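Long-range contact in DUF4276 family protein (Pyrococcus horikoshii, PDB 2P62), which is of unknown function but belongs to a family related to the Toprim domains of metal-dependent nucleic-acid enzymes: residues M1-D13 with N88-E100. Sequence-based numbering, arbitrary orientation.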
loop_
_atom_site.group_PDB
_atom_site.type_symbol
_atom_site.label_atom_id
_atom_site.label_comp_id
_atom_site.label_asym_id
_atom_site.label_seq_id
_atom_site.Cartn_x
_atom_site.Cartn_y
_atom_site.Cartn_z
ATOM N N MET A 1 21.628 -1.440 24.914
ATOM C CA MET A 1 20.950 -2.395 24.001
ATOM C C MET A 1 21.852 -2.715 22.781
ATOM O O MET A 1 22.609 -1.856 22.315
ATOM C CB MET A 1 19.628 -1.757 23.554
ATOM C CG MET A 1 18.460 -2.702 23.336
ATOM S SD MET A 1 17.627 -3.353 24.798
ATOM C CE MET A 1 16.417 -4.276 23.928
ATOM N N ARG A 2 21.809 -3.956 22.292
ATOM C CA ARG A 2 22.588 -4.326 21.107
ATOM C C ARG A 2 21.733 -3.904 19.923
ATOM O O ARG A 2 20.530 -4.174 19.889
ATOM C CB ARG A 2 22.812 -5.834 21.024
ATOM C CG ARG A 2 23.844 -6.368 21.975
ATOM C CD ARG A 2 23.287 -7.517 22.786
ATOM N NE ARG A 2 22.819 -8.649 21.980
ATOM C CZ ARG A 2 23.528 -9.235 21.023
ATOM N NH1 ARG A 2 24.735 -8.789 20.731
ATOM N NH2 ARG A 2 23.060 -10.299 20.395
ATOM N N ILE A 3 22.351 -3.246 18.955
ATOM C CA ILE A 3 21.619 -2.778 17.793
ATOM C C ILE A 3 22.102 -3.425 16.513
ATOM O O ILE A 3 23.303 -3.487 16.258
ATOM C CB ILE A 3 21.761 -1.260 17.600
ATOM C CG1 ILE A 3 21.377 -0.509 18.870
ATOM C CG2 ILE A 3 20.851 -0.808 16.471
ATOM C CD1 ILE A 3 21.661 0.955 18.763
ATOM N N LYS A 4 21.150 -3.895 15.713
ATOM C CA LYS A 4 21.431 -4.510 14.426
ATOM C C LYS A 4 20.582 -3.775 13.392
ATOM O O LYS A 4 19.397 -3.524 13.617
ATOM C CB LYS A 4 21.051 -5.988 14.441
ATOM C CG LYS A 4 21.738 -6.792 15.525
ATOM C CD LYS A 4 21.520 -8.270 15.310
ATOM C CE LYS A 4 22.163 -9.092 16.423
ATOM N NZ LYS A 4 22.005 -10.545 16.130
ATOM N N LEU A 5 21.197 -3.421 12.267
ATOM C CA LEU A 5 20.510 -2.709 11.199
ATOM C C LEU A 5 20.135 -3.643 10.043
ATOM O O LEU A 5 20.971 -4.394 9.531
ATOM C CB LEU A 5 21.401 -1.571 10.682
ATOM C CG LEU A 5 20.868 -0.683 9.551
ATOM C CD1 LEU A 5 19.577 0.000 10.010
ATOM C CD2 LEU A 5 21.918 0.364 9.168
ATOM N N ILE A 6 18.866 -3.595 9.652
ATOM C CA ILE A 6 18.358 -4.402 8.551
ATOM C C ILE A 6 17.863 -3.473 7.443
ATOM O O ILE A 6 16.941 -2.681 7.641
ATOM C CB ILE A 6 17.200 -5.316 8.999
ATOM C CG1 ILE A 6 17.655 -6.189 10.177
ATOM C CG2 ILE A 6 16.749 -6.181 7.818
ATOM C CD1 ILE A 6 16.647 -7.245 10.627
ATOM N N ILE A 7 18.500 -3.571 6.280
ATOM C CA ILE A 7 18.155 -2.740 5.134
ATOM C C ILE A 7 17.496 -3.552 4.028
ATOM O O ILE A 7 18.091 -4.487 3.495
ATOM C CB ILE A 7 19.405 -2.060 4.541
ATOM C CG1 ILE A 7 20.181 -1.329 5.647
ATOM C CG2 ILE A 7 18.975 -1.087 3.434
ATOM C CD1 ILE A 7 21.524 -0.761 5.200
ATOM N N VAL A 8 16.263 -3.191 3.696
ATOM C CA VAL A 8 15.515 -3.871 2.648
ATOM C C VAL A 8 15.128 -2.846 1.596
ATOM O O VAL A 8 15.321 -1.645 1.801
ATOM C CB VAL A 8 14.242 -4.534 3.209
ATOM C CG1 VAL A 8 14.622 -5.633 4.185
ATOM C CG2 VAL A 8 13.373 -3.493 3.894
ATOM N N GLU A 9 14.570 -3.304 0.478
ATOM C CA GLU A 9 14.195 -2.384 -0.591
ATOM C C GLU A 9 12.864 -1.654 -0.420
ATOM O O GLU A 9 12.804 -0.447 -0.625
ATOM C CB GLU A 9 14.190 -3.100 -1.945
ATOM C CG GLU A 9 14.085 -2.126 -3.111
ATOM C CD GLU A 9 14.087 -2.817 -4.459
ATOM O OE1 GLU A 9 14.844 -3.800 -4.622
ATOM O OE2 GLU A 9 13.342 -2.369 -5.360
ATOM N N GLY A 10 11.805 -2.373 -0.056
ATOM C CA GLY A 10 10.507 -1.735 0.099
ATOM C C GLY A 10 9.630 -2.257 1.224
ATOM O O GLY A 10 10.053 -3.100 2.024
ATOM N N LYS A 11 8.399 -1.748 1.284
ATOM C CA LYS A 11 7.435 -2.137 2.311
ATOM C C LYS A 11 7.185 -3.643 2.304
ATOM O O LYS A 11 7.113 -4.262 3.367
ATOM C CB LYS A 11 6.106 -1.408 2.098
ATOM C CG LYS A 11 5.199 -1.375 3.320
ATOM C CD LYS A 11 5.740 -0.405 4.360
ATOM C CE LYS A 11 4.716 -0.073 5.456
ATOM N NZ LYS A 11 4.348 -1.241 6.299
ATOM N N THR A 12 7.046 -4.232 1.117
ATOM C CA THR A 12 6.806 -5.671 1.016
ATOM C C THR A 12 7.882 -6.463 1.765
ATOM O O THR A 12 7.568 -7.386 2.525
ATOM C CB THR A 12 6.766 -6.156 -0.465
ATOM O OG1 THR A 12 7.930 -5.692 -1.164
ATOM C CG2 THR A 12 5.510 -5.640 -1.172
ATOM N N ASP A 13 9.149 -6.093 1.557
ATOM C CA ASP A 13 10.265 -6.768 2.217
ATOM C C ASP A 13 10.246 -6.492 3.714
ATOM O O ASP A 13 10.608 -7.356 4.510
ATOM C CB ASP A 13 11.615 -6.318 1.634
ATOM C CG ASP A 13 11.606 -6.228 0.103
ATOM O OD1 ASP A 13 11.516 -5.098 -0.420
ATOM O OD2 ASP A 13 11.680 -7.278 -0.573
ATOM N N ASN A 88 25.948 1.887 18.833
ATOM C CA ASN A 88 26.235 0.530 19.255
ATOM C C ASN A 88 25.735 -0.497 18.234
ATOM O O ASN A 88 25.007 -1.434 18.575
ATOM C CB ASN A 88 25.601 0.259 20.615
ATOM C CG ASN A 88 26.137 -1.001 21.254
ATOM O OD1 ASN A 88 25.425 -1.704 21.967
ATOM N ND2 ASN A 88 27.410 -1.291 21.001
ATOM N N VAL A 89 26.135 -0.323 16.980
ATOM C CA VAL A 89 25.730 -1.235 15.920
ATOM C C VAL A 89 26.798 -2.301 15.725
ATOM O O VAL A 89 27.975 -1.991 15.567
ATOM C CB VAL A 89 25.494 -0.477 14.590
ATOM C CG1 VAL A 89 25.350 -1.461 13.434
ATOM C CG2 VAL A 89 24.241 0.363 14.700
ATOM N N GLU A 90 26.375 -3.558 15.744
ATOM C CA GLU A 90 27.302 -4.669 15.592
ATOM C C GLU A 90 27.072 -5.490 14.323
ATOM O O GLU A 90 27.958 -6.216 13.878
ATOM C CB GLU A 90 27.224 -5.578 16.820
ATOM C CG GLU A 90 25.960 -6.397 16.935
ATOM C CD GLU A 90 25.904 -7.163 18.252
ATOM O OE1 GLU A 90 26.955 -7.291 18.918
ATOM O OE2 GLU A 90 24.814 -7.640 18.616
ATOM N N GLU A 91 25.881 -5.401 13.750
ATOM C CA GLU A 91 25.612 -6.138 12.530
ATOM C C GLU A 91 24.717 -5.326 11.611
ATOM O O GLU A 91 23.863 -4.554 12.056
ATOM C CB GLU A 91 24.964 -7.512 12.823
ATOM C CG GLU A 91 25.745 -8.373 13.821
ATOM C CD GLU A 91 25.203 -9.785 14.012
ATOM O OE1 GLU A 91 23.964 -9.962 14.112
ATOM O OE2 GLU A 91 26.033 -10.726 14.084
ATOM N N VAL A 92 24.956 -5.492 10.319
ATOM C CA VAL A 92 24.174 -4.825 9.304
ATOM C C VAL A 92 23.823 -5.866 8.254
ATOM O O VAL A 92 24.695 -6.574 7.742
ATOM C CB VAL A 92 24.950 -3.671 8.617
ATOM C CG1 VAL A 92 24.102 -3.098 7.495
ATOM C CG2 VAL A 92 25.281 -2.568 9.625
ATOM N N TYR A 93 22.530 -5.969 7.959
ATOM C CA TYR A 93 22.033 -6.905 6.962
ATOM C C TYR A 93 21.555 -6.116 5.750
ATOM O O TYR A 93 20.838 -5.135 5.889
ATOM C CB TYR A 93 20.875 -7.738 7.536
ATOM C CG TYR A 93 21.297 -8.646 8.663
ATOM C CD1 TYR A 93 21.442 -8.151 9.961
ATOM C CD2 TYR A 93 21.654 -9.977 8.421
ATOM C CE1 TYR A 93 21.942 -8.943 10.984
ATOM C CE2 TYR A 93 22.158 -10.786 9.449
ATOM C CZ TYR A 93 22.306 -10.260 10.726
ATOM O OH TYR A 93 22.863 -11.010 11.746
ATOM N N VAL A 94 21.969 -6.527 4.562
ATOM C CA VAL A 94 21.535 -5.842 3.353
ATOM C C VAL A 94 20.852 -6.885 2.477
ATOM O O VAL A 94 21.504 -7.780 1.954
ATOM C CB VAL A 94 22.733 -5.210 2.620
ATOM C CG1 VAL A 94 22.248 -4.433 1.394
ATOM C CG2 VAL A 94 23.478 -4.270 3.565
ATOM N N VAL A 95 19.533 -6.775 2.345
ATOM C CA VAL A 95 18.740 -7.726 1.577
ATOM C C VAL A 95 18.235 -7.164 0.265
ATOM O O VAL A 95 17.629 -6.089 0.225
ATOM C CB VAL A 95 17.537 -8.201 2.403
ATOM C CG1 VAL A 95 16.647 -9.135 1.572
ATOM C CG2 VAL A 95 18.047 -8.898 3.671
ATOM N N ARG A 96 18.478 -7.910 -0.805
ATOM C CA ARG A 96 18.065 -7.497 -2.137
ATOM C C ARG A 96 17.737 -8.716 -2.982
ATOM O O ARG A 96 18.351 -9.770 -2.823
ATOM C CB ARG A 96 19.186 -6.696 -2.821
ATOM C CG ARG A 96 18.789 -6.192 -4.208
ATOM C CD ARG A 96 19.868 -5.362 -4.872
ATOM N NE ARG A 96 20.963 -6.181 -5.394
ATOM C CZ ARG A 96 21.996 -5.700 -6.083
ATOM N NH1 ARG A 96 22.083 -4.404 -6.341
ATOM N NH2 ARG A 96 22.944 -6.517 -6.510
ATOM N N ASP A 97 16.760 -8.583 -3.872
ATOM C CA ASP A 97 16.415 -9.701 -4.741
ATOM C C ASP A 97 17.675 -10.058 -5.521
ATOM O O ASP A 97 18.510 -9.196 -5.804
ATOM C CB ASP A 97 15.338 -9.329 -5.771
ATOM C CG ASP A 97 13.996 -9.005 -5.150
ATOM O OD1 ASP A 97 13.657 -9.574 -4.084
ATOM O OD2 ASP A 97 13.258 -8.197 -5.762
ATOM N N VAL A 98 17.794 -11.330 -5.873
ATOM C CA VAL A 98 18.913 -11.819 -6.655
ATOM C C VAL A 98 18.865 -11.201 -8.061
ATOM O O VAL A 98 19.897 -10.864 -8.629
ATOM C CB VAL A 98 18.853 -13.368 -6.728
ATOM C CG1 VAL A 98 19.872 -13.900 -7.720
ATOM C CG2 VAL A 98 19.092 -13.955 -5.336
ATOM N N ASP A 99 17.654 -11.042 -8.594
ATOM C CA ASP A 99 17.395 -10.466 -9.924
ATOM C C ASP A 99 18.041 -9.135 -10.216
ATOM O O ASP A 99 18.562 -8.914 -11.307
ATOM C CB ASP A 99 15.907 -10.233 -10.124
ATOM C CG ASP A 99 15.159 -11.488 -10.346
ATOM O OD1 ASP A 99 13.910 -11.431 -10.320
ATOM O OD2 ASP A 99 15.821 -12.530 -10.552
ATOM N N GLU A 100 17.948 -8.230 -9.254
ATOM C CA GLU A 100 18.482 -6.896 -9.426
ATOM C C GLU A 100 19.996 -6.870 -9.442
ATOM O O GLU A 100 20.653 -7.628 -8.723
ATOM C CB GLU A 100 17.958 -5.976 -8.322
ATOM C CG GLU A 100 16.467 -6.105 -8.053
ATOM C CD GLU A 100 15.956 -5.030 -7.110
ATOM O OE1 GLU A 100 16.624 -4.756 -6.089
ATOM O OE2 GLU A 100 14.880 -4.461 -7.394
HETATM O O HOH W 1 15.038 -6.187 -3.248
HETATM O O HOH W 2 15.053 -6.485 -0.345
#
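Lys4 and Glu91 turn CG to the same place, beside the backbone N and opposite the carbonyl carbon (chi1 -57° and -53°), and both run out extended, which sets the two chains side by side, pointing the same way, on one face of the sheet. Lys4 NZ thereby reaches Glu91 OE1 at 2.9 Å in a salt bridge. Tyr93 OH donates to the same OE1, 2.8 Å away, from the other side of the carboxylate plane, and the oxygen is gripped between two donors. NZ also donates to the carbonyl of Met239 and to the terminal carboxylate of Gly241. With an alanine here, Glu91 would probably lose its charged mate, keeping the Tyr93 hydroxyl, and the C-terminal end its shared donor.

Beneath the side chains, strands 2-7 and 89-97 run parallel, their axes 10° apart, and illustrate how a parallel pair absorbs an irregularity. Glu90 N bonds to Ile3 O, but Leu5 N turns to Glu91 O: one extra residue on the second strand makes a beta bulge. Regular pairing then resumes with Tyr93 N to Leu5 O (2.7 Å) and continues to Val95 N on Ile7 O. On the opposite face, Ile7 CD1 bridges Val92 CG1 and Val94 CG2.

At the C-terminal ends of the strands, a water joins Glu9 OE1 (2.8 Å) to Asp97 N. Glu9 just after the first strand, with Asp97 at the end of the second and Asp99 two residues on, resemble the acidic pattern of Toprim domains and are consistent with a metal site.

The two strands are central in the mixed sheet, between 58-63 and 129-136. Helix 71-84 covers Leu5, Ile7 and Val89, while helix 233-239 packs on Ile6 and Tyr93, whose ring stacks with Tyr132 of strand 129-136.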